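Long-range contacts in histone-lysine N-methyltransferase, H3 lysine-9 specific SUVH6 (Arabidopsis thaliana, PDB 6A5K), which transfers methyl groups from S-adenosylmethionine to a lysine of the histone H3 tail and, as an SRA-domain protein of the SUVH family, probably reads non-CG DNA methylation: residues R15-V20 / E47-L52; V20-L25 / N317-I322; G56-S61 / L84-I89; V323-T328 / N460-N465. The protein carries 1 engineered substitution. All blocks are in the same frame, centred on the assembly; numbering follows the deposited sequence.

Contact 1 (R15-V20 / E47-L52); sequences RLFHGV and EASTIL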
loop_
_atom_site.group_PDB
_atom_site.type_symbol
_atom_site.label_atom_id
_atom_site.label_comp_id
_atom_site.label_asym_id
_atom_site.label_seq_id
_atom_site.Cartn_x
_atom_site.Cartn_y
_atom_site.Cartn_z
ATOM N N ARG A 15 7.954 0.237 5.651
ATOM C CA ARG A 15 8.142 -0.832 4.671
ATOM C C ARG A 15 9.053 -1.919 5.257
ATOM O O ARG A 15 8.770 -3.123 5.152
ATOM C CB ARG A 15 8.718 -0.246 3.370
ATOM C CG ARG A 15 8.578 -1.118 2.145
ATOM C CD ARG A 15 8.973 -0.345 0.881
ATOM N NE ARG A 15 8.089 0.793 0.634
ATOM C CZ ARG A 15 8.505 1.974 0.187
ATOM N NH1 ARG A 15 9.791 2.178 -0.058
ATOM N NH2 ARG A 15 7.638 2.954 -0.021
ATOM N N LEU A 16 10.137 -1.486 5.896
ATOM C CA LEU A 16 11.052 -2.389 6.582
ATOM C C LEU A 16 10.324 -3.169 7.682
ATOM O O LEU A 16 10.446 -4.395 7.784
ATOM C CB LEU A 16 12.224 -1.604 7.174
ATOM C CG LEU A 16 13.348 -2.411 7.821
ATOM C CD1 LEU A 16 14.122 -3.201 6.759
ATOM C CD2 LEU A 16 14.275 -1.491 8.618
ATOM N N PHE A 17 9.553 -2.448 8.494
ATOM C CA PHE A 17 8.765 -3.075 9.549
ATOM C C PHE A 17 7.849 -4.184 9.013
ATOM O O PHE A 17 7.850 -5.313 9.523
ATOM C CB PHE A 17 7.926 -2.025 10.282
ATOM C CG PHE A 17 6.940 -2.614 11.241
ATOM C CD1 PHE A 17 7.358 -3.117 12.463
ATOM C CD2 PHE A 17 5.590 -2.663 10.926
ATOM C CE1 PHE A 17 6.452 -3.656 13.356
ATOM C CE2 PHE A 17 4.679 -3.203 11.816
ATOM C CZ PHE A 17 5.113 -3.703 13.032
ATOM N N HIS A 18 7.075 -3.874 7.976
ATOM C CA HIS A 18 6.157 -4.878 7.444
ATOM C C HIS A 18 6.893 -6.030 6.768
ATOM O O HIS A 18 6.426 -7.175 6.796
ATOM C CB HIS A 18 5.150 -4.226 6.491
ATOM C CG HIS A 18 4.048 -3.519 7.214
ATOM N ND1 HIS A 18 2.984 -4.192 7.778
ATOM C CD2 HIS A 18 3.874 -2.212 7.522
ATOM C CE1 HIS A 18 2.190 -3.326 8.384
ATOM N NE2 HIS A 18 2.709 -2.118 8.249
ATOM N N GLY A 19 8.051 -5.730 6.188
ATOM C CA GLY A 19 8.895 -6.760 5.610
ATOM C C GLY A 19 9.293 -7.768 6.673
ATOM O O GLY A 19 9.171 -8.982 6.480
ATOM N N VAL A 20 9.753 -7.262 7.813
ATOM C CA VAL A 20 10.140 -8.130 8.922
ATOM C C VAL A 20 8.949 -8.921 9.481
ATOM O O VAL A 20 9.059 -10.131 9.724
ATOM C CB VAL A 20 10.805 -7.316 10.055
ATOM C CG1 VAL A 20 11.062 -8.204 11.275
ATOM C CG2 VAL A 20 12.103 -6.699 9.549
ATOM N N GLU A 47 7.582 -8.661 17.792
ATOM C CA GLU A 47 8.915 -9.165 17.472
ATOM C C GLU A 47 9.635 -8.267 16.468
ATOM O O GLU A 47 10.829 -7.958 16.638
ATOM C CB GLU A 47 8.829 -10.603 16.947
ATOM C CG GLU A 47 8.285 -11.586 17.974
ATOM C CD GLU A 47 8.433 -13.037 17.553
ATOM O OE1 GLU A 47 8.964 -13.301 16.452
ATOM O OE2 GLU A 47 8.017 -13.921 18.335
ATOM N N ALA A 48 8.906 -7.839 15.438
ATOM C CA ALA A 48 9.449 -6.924 14.445
ATOM C C ALA A 48 9.843 -5.605 15.090
ATOM O O ALA A 48 10.897 -5.039 14.775
ATOM C CB ALA A 48 8.437 -6.683 13.315
ATOM N N SER A 49 8.989 -5.117 15.989
ATOM C CA SER A 49 9.274 -3.881 16.712
ATOM C C SER A 49 10.565 -4.010 17.506
ATOM O O SER A 49 11.387 -3.098 17.505
ATOM C CB SER A 49 8.118 -3.505 17.653
ATOM O OG SER A 49 6.935 -3.208 16.930
ATOM N N THR A 50 10.733 -5.137 18.194
ATOM C CA THR A 50 11.942 -5.359 18.980
ATOM C C THR A 50 13.177 -5.342 18.087
ATOM O O THR A 50 14.195 -4.718 18.425
ATOM C CB THR A 50 11.882 -6.693 19.751
ATOM O OG1 THR A 50 10.861 -6.613 20.753
ATOM C CG2 THR A 50 13.214 -6.984 20.419
ATOM N N ILE A 51 13.076 -6.009 16.937
ATOM C CA ILE A 51 14.198 -6.065 15.999
ATOM C C ILE A 51 14.576 -4.675 15.477
ATOM O O ILE A 51 15.754 -4.307 15.458
ATOM C CB ILE A 51 13.887 -7.012 14.819
ATOM C CG1 ILE A 51 13.836 -8.462 15.326
ATOM C CG2 ILE A 51 14.936 -6.883 13.727
ATOM C CD1 ILE A 51 13.229 -9.435 14.341
ATOM N N LEU A 52 13.579 -3.889 15.089
ATOM C CA LEU A 52 13.846 -2.534 14.613
ATOM C C LEU A 52 14.418 -1.644 15.720
ATOM O O LEU A 52 15.294 -0.814 15.477
ATOM C CB LEU A 52 12.571 -1.910 14.032
ATOM C CG LEU A 52 12.375 -2.034 12.518
ATOM C CD1 LEU A 52 12.050 -3.456 12.074
ATOM C CD2 LEU A 52 11.304 -1.065 12.042
#

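Contact 2 (V20-L25 / N317-I322); sequences VCRKIL and NFDGAI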
loop_
_atom_site.group_PDB
_atom_site.type_symbol
_atom_site.label_atom_id
_atom_site.label_comp_id
_atom_site.label_asym_id
_atom_site.label_seq_id
_atom_site.Cartn_x
_atom_site.Cartn_y
_atom_site.Cartn_z
ATOM N N VAL A 20 9.753 -7.262 7.813
ATOM C CA VAL A 20 10.140 -8.130 8.922
ATOM C C VAL A 20 8.949 -8.921 9.481
ATOM O O VAL A 20 9.059 -10.131 9.724
ATOM C CB VAL A 20 10.805 -7.316 10.055
ATOM C CG1 VAL A 20 11.062 -8.204 11.275
ATOM C CG2 VAL A 20 12.103 -6.699 9.549
ATOM N N CYS A 21 7.818 -8.241 9.687
ATOM C CA CYS A 21 6.586 -8.924 10.098
ATOM C C CYS A 21 6.265 -10.127 9.206
ATOM O O CYS A 21 6.023 -11.244 9.690
ATOM C CB CYS A 21 5.387 -7.968 10.068
ATOM S SG CYS A 21 5.326 -6.744 11.391
ATOM N N ARG A 22 6.252 -9.893 7.898
ATOM C CA ARG A 22 5.809 -10.928 6.973
ATOM C C ARG A 22 6.877 -11.999 6.757
ATOM O O ARG A 22 6.555 -13.129 6.383
ATOM C CB ARG A 22 5.378 -10.296 5.649
ATOM C CG ARG A 22 4.087 -9.480 5.810
ATOM C CD ARG A 22 3.345 -9.255 4.497
ATOM N NE ARG A 22 1.985 -8.769 4.730
ATOM C CZ ARG A 22 0.933 -9.555 4.937
ATOM N NH1 ARG A 22 1.079 -10.875 4.942
ATOM N NH2 ARG A 22 -0.268 -9.027 5.142
ATOM N N LYS A 23 8.138 -11.669 7.011
ATOM C CA LYS A 23 9.179 -12.697 6.969
ATOM C C LYS A 23 9.081 -13.617 8.194
ATOM O O LYS A 23 9.252 -14.840 8.094
ATOM C CB LYS A 23 10.569 -12.063 6.877
ATOM C CG LYS A 23 11.713 -13.073 6.932
ATOM C CD LYS A 23 11.710 -14.019 5.735
ATOM C CE LYS A 23 11.811 -13.264 4.418
ATOM N NZ LYS A 23 12.121 -14.178 3.280
ATOM N N ILE A 24 8.800 -13.031 9.355
ATOM C CA ILE A 24 8.583 -13.834 10.556
ATOM C C ILE A 24 7.371 -14.746 10.352
ATOM O O ILE A 24 7.401 -15.946 10.681
ATOM C CB ILE A 24 8.374 -12.955 11.804
ATOM C CG1 ILE A 24 9.641 -12.160 12.118
ATOM C CG2 ILE A 24 7.984 -13.808 13.010
ATOM C CD1 ILE A 24 9.449 -11.131 13.221
ATOM N N LEU A 25 6.311 -14.177 9.786
ATOM C CA LEU A 25 5.102 -14.947 9.517
ATOM C C LEU A 25 5.377 -16.058 8.508
ATOM O O LEU A 25 4.869 -17.167 8.646
ATOM C CB LEU A 25 3.981 -14.032 9.016
ATOM C CG LEU A 25 2.624 -14.693 8.755
ATOM C CD1 LEU A 25 2.030 -15.229 10.051
ATOM C CD2 LEU A 25 1.671 -13.703 8.109
ATOM N N ASN A 317 2.426 -14.881 1.826
ATOM C CA ASN A 317 1.871 -15.343 3.092
ATOM C C ASN A 317 0.526 -16.017 2.844
ATOM O O ASN A 317 -0.034 -15.919 1.757
ATOM C CB ASN A 317 1.717 -14.191 4.093
ATOM C CG ASN A 317 3.053 -13.687 4.606
ATOM O OD1 ASN A 317 3.378 -12.510 4.465
ATOM N ND2 ASN A 317 3.838 -14.582 5.197
ATOM N N PHE A 318 -0.008 -16.682 3.861
ATOM C CA PHE A 318 -1.249 -17.431 3.686
ATOM C C PHE A 318 -2.447 -16.513 3.420
ATOM O O PHE A 318 -3.494 -16.976 2.963
ATOM C CB PHE A 318 -1.529 -18.310 4.908
ATOM C CG PHE A 318 -0.633 -19.521 5.012
ATOM C CD1 PHE A 318 0.369 -19.749 4.079
ATOM C CD2 PHE A 318 -0.806 -20.434 6.039
ATOM C CE1 PHE A 318 1.190 -20.857 4.178
ATOM C CE2 PHE A 318 0.009 -21.552 6.143
ATOM C CZ PHE A 318 1.010 -21.763 5.208
ATOM N N ASP A 319 -2.294 -15.218 3.692
ATOM C CA ASP A 319 -3.384 -14.274 3.467
ATOM C C ASP A 319 -3.324 -13.629 2.074
ATOM O O ASP A 319 -4.074 -12.698 1.778
ATOM C CB ASP A 319 -3.392 -13.199 4.571
ATOM C CG ASP A 319 -2.169 -12.276 4.531
ATOM O OD1 ASP A 319 -1.240 -12.490 3.728
ATOM O OD2 ASP A 319 -2.136 -11.323 5.334
ATOM N N GLY A 320 -2.437 -14.132 1.219
ATOM C CA GLY A 320 -2.379 -13.682 -0.162
ATOM C C GLY A 320 -1.399 -12.559 -0.456
ATOM O O GLY A 320 -1.093 -12.286 -1.611
ATOM N N ALA A 321 -0.906 -11.896 0.582
ATOM C CA ALA A 321 0.062 -10.824 0.391
ATOM C C ALA A 321 1.442 -11.375 0.041
ATOM O O ALA A 321 1.856 -12.408 0.568
ATOM C CB ALA A 321 0.143 -9.958 1.648
ATOM N N ILE A 322 2.152 -10.679 -0.845
ATOM C CA ILE A 322 3.522 -11.045 -1.189
ATOM C C ILE A 322 4.427 -10.757 0.016
ATOM O O ILE A 322 4.255 -9.755 0.712
ATOM C CB ILE A 322 4.013 -10.281 -2.453
ATOM C CG1 ILE A 322 5.315 -10.864 -2.991
ATOM C CG2 ILE A 322 4.162 -8.775 -2.193
ATOM C CD1 ILE A 322 5.787 -10.158 -4.276
#

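Contact 3 (G56-S61 / L84-I89); sequences GKFLNS and LNILGI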
loop_
_atom_site.group_PDB
_atom_site.type_symbol
_atom_site.label_atom_id
_atom_site.label_comp_id
_atom_site.label_asym_id
_atom_site.label_seq_id
_atom_site.Cartn_x
_atom_site.Cartn_y
_atom_site.Cartn_z
ATOM N N GLY A 56 18.328 0.297 15.928
ATOM C CA GLY A 56 18.316 1.746 15.827
ATOM C C GLY A 56 17.412 2.330 14.752
ATOM O O GLY A 56 17.699 3.405 14.223
ATOM N N LYS A 57 16.313 1.646 14.438
ATOM C CA LYS A 57 15.470 2.055 13.313
ATOM C C LYS A 57 14.262 2.906 13.708
ATOM O O LYS A 57 13.537 3.374 12.832
ATOM C CB LYS A 57 14.970 0.828 12.538
ATOM C CG LYS A 57 16.082 -0.079 12.019
ATOM C CD LYS A 57 16.976 0.642 11.027
ATOM C CE LYS A 57 18.032 -0.302 10.483
ATOM N NZ LYS A 57 19.070 0.389 9.671
ATOM N N PHE A 58 14.022 3.087 15.004
ATOM C CA PHE A 58 12.905 3.931 15.438
ATOM C C PHE A 58 13.182 5.391 15.088
ATOM O O PHE A 58 14.329 5.847 15.157
ATOM C CB PHE A 58 12.659 3.809 16.944
ATOM C CG PHE A 58 11.798 2.645 17.341
ATOM C CD1 PHE A 58 11.916 1.420 16.704
ATOM C CD2 PHE A 58 10.890 2.768 18.382
ATOM C CE1 PHE A 58 11.131 0.348 17.087
ATOM C CE2 PHE A 58 10.103 1.697 18.768
ATOM C CZ PHE A 58 10.225 0.485 18.115
ATOM N N LEU A 59 12.129 6.116 14.726
ATOM C CA LEU A 59 12.232 7.540 14.425
ATOM C C LEU A 59 11.699 8.362 15.596
ATOM O O LEU A 59 10.776 7.930 16.294
ATOM C CB LEU A 59 11.470 7.885 13.138
ATOM C CG LEU A 59 11.835 7.079 11.882
ATOM C CD1 LEU A 59 11.068 7.571 10.641
ATOM C CD2 LEU A 59 13.328 7.106 11.625
ATOM N N ASN A 60 12.288 9.535 15.812
ATOM C CA ASN A 60 11.853 10.437 16.880
ATOM C C ASN A 60 11.816 9.756 18.246
ATOM O O ASN A 60 10.952 10.046 19.067
ATOM C CB ASN A 60 10.468 11.012 16.561
ATOM C CG ASN A 60 10.407 11.668 15.197
ATOM O OD1 ASN A 60 11.149 12.609 14.907
ATOM N ND2 ASN A 60 9.525 11.169 14.348
ATOM N N SER A 61 12.742 8.833 18.485
ATOM C CA SER A 61 12.721 8.068 19.729
ATOM C C SER A 61 13.287 8.895 20.877
ATOM O O SER A 61 14.186 9.714 20.686
ATOM C CB SER A 61 13.508 6.766 19.590
ATOM O OG SER A 61 14.898 7.017 19.553
ATOM N N LEU A 84 2.771 3.301 15.151
ATOM C CA LEU A 84 2.677 4.645 15.720
ATOM C C LEU A 84 3.831 4.905 16.681
ATOM O O LEU A 84 4.350 6.027 16.761
ATOM C CB LEU A 84 1.336 4.835 16.433
ATOM C CG LEU A 84 0.084 4.547 15.603
ATOM C CD1 LEU A 84 -1.175 4.764 16.447
ATOM C CD2 LEU A 84 0.055 5.397 14.341
ATOM N N ASN A 85 4.244 3.870 17.410
ATOM C CA ASN A 85 5.373 4.015 18.329
ATOM C C ASN A 85 6.700 4.059 17.582
ATOM O O ASN A 85 7.608 4.812 17.944
ATOM C CB ASN A 85 5.394 2.881 19.356
ATOM C CG ASN A 85 6.524 3.030 20.370
ATOM O OD1 ASN A 85 6.570 3.994 21.140
ATOM N ND2 ASN A 85 7.438 2.070 20.375
ATOM N N ILE A 86 6.810 3.254 16.534
ATOM C CA ILE A 86 8.041 3.216 15.750
ATOM C C ILE A 86 8.361 4.588 15.149
ATOM O O ILE A 86 9.525 5.004 15.098
ATOM C CB ILE A 86 7.950 2.149 14.642
ATOM C CG1 ILE A 86 7.973 0.761 15.279
ATOM C CG2 ILE A 86 9.103 2.287 13.658
ATOM C CD1 ILE A 86 7.520 -0.354 14.361
ATOM N N LEU A 87 7.313 5.304 14.750
ATOM C CA LEU A 87 7.454 6.624 14.132
ATOM C C LEU A 87 7.419 7.779 15.133
ATOM O O LEU A 87 7.702 8.926 14.774
ATOM C CB LEU A 87 6.350 6.833 13.092
ATOM C CG LEU A 87 6.316 5.879 11.899
ATOM C CD1 LEU A 87 5.181 6.262 10.931
ATOM C CD2 LEU A 87 7.661 5.881 11.197
ATOM N N GLY A 88 7.074 7.479 16.381
ATOM C CA GLY A 88 6.951 8.508 17.399
ATOM C C GLY A 88 5.702 9.361 17.247
ATOM O O GLY A 88 5.643 10.486 17.745
ATOM N N ILE A 89 4.703 8.834 16.547
ATOM C CA ILE A 89 3.423 9.524 16.376
ATOM C C ILE A 89 2.603 9.461 17.662
ATOM O O ILE A 89 1.946 10.426 18.061
ATOM C CB ILE A 89 2.587 8.900 15.234
ATOM C CG1 ILE A 89 3.279 9.094 13.885
ATOM C CG2 ILE A 89 1.183 9.496 15.193
ATOM C CD1 ILE A 89 2.583 8.370 12.756
HETATM O O HOH W 1 9.982 6.186 18.190
#

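Contact 4 (V323-T328 / N460-N465); sequences VGAKPT and NLYAQN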
loop_
_atom_site.group_PDB
_atom_site.type_symbol
_atom_site.label_atom_id
_atom_site.label_comp_id
_atom_site.label_asym_id
_atom_site.label_seq_id
_atom_site.Cartn_x
_atom_site.Cartn_y
_atom_site.Cartn_z
ATOM N N VAL A 323 5.360 -11.661 0.296
ATOM C CA VAL A 323 6.260 -11.472 1.430
ATOM C C VAL A 323 7.250 -10.349 1.125
ATOM O O VAL A 323 7.538 -9.499 1.973
ATOM C CB VAL A 323 7.021 -12.772 1.770
ATOM C CG1 VAL A 323 8.039 -12.530 2.877
ATOM C CG2 VAL A 323 6.039 -13.883 2.164
ATOM N N GLY A 324 7.761 -10.355 -0.100
ATOM C CA GLY A 324 8.683 -9.338 -0.563
ATOM C C GLY A 324 8.984 -9.563 -2.027
ATOM O O GLY A 324 8.765 -10.662 -2.551
ATOM N N ALA A 325 9.475 -8.522 -2.689
ATOM C CA ALA A 325 9.850 -8.610 -4.091
ATOM C C ALA A 325 10.949 -9.649 -4.279
ATOM O O ALA A 325 11.779 -9.849 -3.395
ATOM C CB ALA A 325 10.305 -7.248 -4.607
ATOM N N LYS A 326 10.924 -10.318 -5.428
ATOM C CA LYS A 326 11.963 -11.256 -5.838
ATOM C C LYS A 326 12.176 -11.052 -7.330
ATOM O O LYS A 326 11.330 -10.439 -7.987
ATOM C CB LYS A 326 11.564 -12.711 -5.550
ATOM C CG LYS A 326 11.254 -13.023 -4.098
ATOM C CD LYS A 326 10.940 -14.499 -3.921
ATOM C CE LYS A 326 12.196 -15.354 -4.026
ATOM N NZ LYS A 326 11.888 -16.810 -3.966
ATOM N N PRO A 327 13.297 -11.555 -7.875
ATOM C CA PRO A 327 13.472 -11.476 -9.329
ATOM C C PRO A 327 12.298 -12.108 -10.078
ATOM O O PRO A 327 11.753 -11.493 -11.000
ATOM C CB PRO A 327 14.767 -12.260 -9.567
ATOM C CG PRO A 327 15.539 -12.071 -8.299
ATOM C CD PRO A 327 14.504 -12.070 -7.201
ATOM N N THR A 328 11.905 -13.310 -9.664
ATOM C CA THR A 328 10.784 -14.004 -10.291
ATOM C C THR A 328 9.976 -14.789 -9.257
ATOM O O THR A 328 10.533 -15.421 -8.362
ATOM C CB THR A 328 11.264 -14.980 -11.405
ATOM O OG1 THR A 328 12.210 -14.320 -12.256
ATOM C CG2 THR A 328 10.089 -15.461 -12.252
ATOM N N ASN A 460 4.398 3.931 -4.810
ATOM C CA ASN A 460 3.764 3.039 -3.835
ATOM C C ASN A 460 3.529 1.641 -4.415
ATOM O O ASN A 460 3.044 0.745 -3.716
ATOM C CB ASN A 460 2.447 3.635 -3.301
ATOM C CG ASN A 460 1.524 4.138 -4.406
ATOM O OD1 ASN A 460 1.663 3.759 -5.562
ATOM N ND2 ASN A 460 0.551 4.981 -4.037
ATOM N N LEU A 461 3.888 1.457 -5.686
ATOM C CA LEU A 461 3.815 0.141 -6.327
ATOM C C LEU A 461 5.173 -0.284 -6.861
ATOM O O LEU A 461 6.036 0.547 -7.113
ATOM C CB LEU A 461 2.818 0.126 -7.495
ATOM C CG LEU A 461 1.350 0.536 -7.338
ATOM C CD1 LEU A 461 0.573 0.196 -8.620
ATOM C CD2 LEU A 461 0.701 -0.106 -6.123
ATOM N N TYR A 462 5.356 -1.587 -7.049
ATOM C CA TYR A 462 6.482 -2.056 -7.841
ATOM C C TYR A 462 6.045 -3.171 -8.773
ATOM O O TYR A 462 5.030 -3.846 -8.530
ATOM C CB TYR A 462 7.643 -2.545 -6.960
ATOM C CG TYR A 462 7.298 -3.665 -6.006
ATOM C CD1 TYR A 462 6.862 -3.389 -4.720
ATOM C CD2 TYR A 462 7.428 -5.007 -6.386
ATOM C CE1 TYR A 462 6.554 -4.403 -3.830
ATOM C CE2 TYR A 462 7.117 -6.031 -5.496
ATOM C CZ TYR A 462 6.680 -5.719 -4.218
ATOM O OH TYR A 462 6.375 -6.714 -3.303
ATOM N N ALA A 463 6.833 -3.360 -9.829
ATOM C CA ALA A 463 6.604 -4.424 -10.803
ATOM C C ALA A 463 7.278 -5.713 -10.350
ATOM O O ALA A 463 8.394 -5.702 -9.830
ATOM C CB ALA A 463 7.113 -4.010 -12.187
ATOM N N GLN A 464 6.578 -6.820 -10.551
ATOM C CA GLN A 464 7.019 -8.130 -10.112
ATOM C C GLN A 464 6.779 -9.130 -11.234
ATOM O O GLN A 464 5.644 -9.295 -11.697
ATOM C CB GLN A 464 6.268 -8.558 -8.852
ATOM C CG GLN A 464 6.576 -9.969 -8.374
ATOM C CD GLN A 464 8.046 -10.139 -8.026
ATOM O OE1 GLN A 464 8.570 -9.449 -7.146
ATOM N NE2 GLN A 464 8.725 -11.050 -8.726
ATOM N N ASN A 465 7.844 -9.790 -11.671
ATOM C CA ASN A 465 7.728 -10.819 -12.701
ATOM C C ASN A 465 7.103 -12.082 -12.124
ATOM O O ASN A 465 7.538 -12.567 -11.078
ATOM C CB ASN A 465 9.097 -11.140 -13.303
ATOM C CG ASN A 465 9.626 -10.020 -14.184
ATOM O OD1 ASN A 465 8.879 -9.141 -14.605
ATOM N ND2 ASN A 465 10.920 -10.057 -14.475
HETATM O O HOH W 2 10.634 -8.989 -10.773
HETATM O O HOH W 3 12.349 -12.407 -14.069
#

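Contact 1 (R15-V20 / E47-L52)
F17 and V20 of helix 5-29 close on A48 of helix 44-54 like two jaws: the methyl CB of A48 lies 3.6 Å from F17 CE1, and V20 CG1 approaches the same CB to 3.7 Å. Alanine's small methyl suits the place where the CA atoms of V20 and A48 come within 5.7 Å. One turn further along, L52 straddles the other end of the interface. Its CD2 sits at the edge of the F17 ring, near the ring plane, and lies 3.9 Å from F17 CB, while its CD1 meets V20 CG2 at 4.1 Å; the V20 and L52 side chains pass one another, running opposite ways. The chain of I51 adds its terminal CD1 against V20 CG1.

The phenyl ring gets there because its CG stands anti to the backbone N (chi1 171°), which carries F17 CE1 across to S49 OG at 3.6 Å. That hydroxyl approaches the ring obliquely and is satisfied within its own helix by the carbonyl of D45, so it can lie beside an aromatic carbon at little cost. The segment axes approach to 9.2 Å and run at 128° to each other, nearer perpendicular than antiparallel. Outside the pair, I86 of helix 81-87 packs on both F17 and S49, and L420 of helix 412-420 touches L16, V20 and L52.

No hydrogen bond or salt bridge crosses between these segments. The contact is buried and almost wholly apolar, with its one hydroxyl bonded to D45 O, which is consistent with a join held by hydrophobic burial.

Contact 2 (V20-L25 / N317-I322)
R22 reaches out from helix 5-29 into a type I beta turn, N317 to G320, in the Pre-SET region, and D319 forms an Asx turn there by accepting from A321 N through OD1. The arginine chain runs extended from CG to NE and meets D319 coming from the opposite direction. Their flat groups are turned 43° against each other, yet D319 OD2 still lies in the guanidinium plane and offers its syn lone pair to R22 NH2 at 3.0 Å in a salt bridge; NH1 adds weak bonds to both carboxylate oxygens.

N317 crosses R22 at a slant, its amide 37° from the guanidinium. R22 NH1 donates to N317 OD1 at 2.9 Å, in the guanidinium plane but from above the amide carbonyl plane. At its other end the amide sends ND2 to R22 O in a weak bond, and E29 takes ND2 as well, so an asparagine, both donor and acceptor, suits this place. L25 CD2 lies against the amide of N317. At the phi of G320, 93°, a CB would press on the carbonyl O of D319, which calls for glycine. Over the centre of one guanidinium face sits the small methyl of A321, with CB 3.4 Å from R22 CZ.

Contact 3 (G56-S61 / L84-I89)
The extended backbone around L59 runs past the last turn of helix 81-87, and L59 N gives I86 O a nearly linear bond of 2.9 Å that meets the carbonyl almost head-on. Next to it the side chain of N60 does the work of a backbone donor: ND2 bonds to L87 O at 2.9 Å, with the oxygen in the amide plane of N60. Two carbonyls at the helix end, which have lost their usual partners within the helix, thus receive donors from outside it. Water 1 lies 2.7 Å from L59 O and 2.8 Å from N85 O and can donate to either, bridging the backbones.

The helix ends in a Schellman motif in which G88 is the C-prime residue, with I89 N bonded to L84 O. Its phi of 74° is easy for glycine, and a CB there would also run into N60 CB. G56 plays the same part at the end of helix 44-54, so the connection 56-61 starts at one helix terminus and finishes by covering another, that of helix 81-87 in the SRA region.

F58 lies across I86 at about a right angle. The CA of I86 stands over the ring centre, 3.9 Å from the centroid and 12° off the normal, a CH-pi contact, and on the same face CG1 reaches F58 CZ at 3.6 Å. With CG beside the backbone N, chi1 -84° brings the ring over I86. L59 and L87 point the same way, side by side, their methyls CD1 and CD2 3.8 Å apart, and both reach toward helix 5-29, where L59 touches T13 and L87 touches L14.

Contact 4 (V323-T328 / N460-N465)
Hydrogen bonding centres on the carboxamide of Q464, which reads the backbone of K326 with both its ends. Q464 OE1 accepts from K326 N at 3.0 Å, an almost straight bond (167°), and Q464 NE2 donates a hydrogen bond to K326 O at 2.8 Å, approaching from above the carbonyl plane. Q464 NE2 also serves N465 O on its own strand, at 3.0 Å and nearly in the amide plane, so three bonds fix the rotation of the amide. Glutamine suits the place because it offers a donor and an acceptor at the end of a flexible chain. Here CG stands anti to the backbone N (chi1 175°) and the chain then bends at chi2, which folds the amide back beside the neighbouring loop.

Two waters extend the polar join. Water 2 accepts from N465 N and can donate to P327 O, standing in for a direct bond between the backbones; water 3 links T328 OG1, 2.6 Å away, to N465 ND2.

Apolar contact is confined to A325 and Y462. The methyl CB of A325 lies 3.5 Å from Y462 CE2, oblique to the ring, and a small residue lets the loop pass this close. The tyrosine also touches I322 and Q483.

The touching parts run 35° apart, roughly in the same direction. This is one place where the Pre-SET region meets the SET domain: the loop leads into strand 328-330, which lies parallel to strand 461-467 as an outermost member of a small mixed sheet with strands 477-482 and 378-381.

Overall arrangement
Helix 5-29 is the spine that joins contacts 1 and 2, which share V20 and have centres 12 Å apart; A48 CB of contact 1 lies 3.7 Å from C21 SG of the second. Contact 3 extends the first toward the SRA domain, with F17 CD1 3.4 Å from I86 CD1. Contact 2 passes directly into contact 4, because I322 and V323 are consecutive and I322 CG2 packs on Y462 OH. Contacts 3 and 4, with centres 26 Å apart, do not touch. In contact 4 the T328 side chain is about 14 Å from a bound zinc ion, and its strand 461-467 belongs to the part of the chain, between residues 363 and 526, that supplies the S-adenosylmethionine pocket.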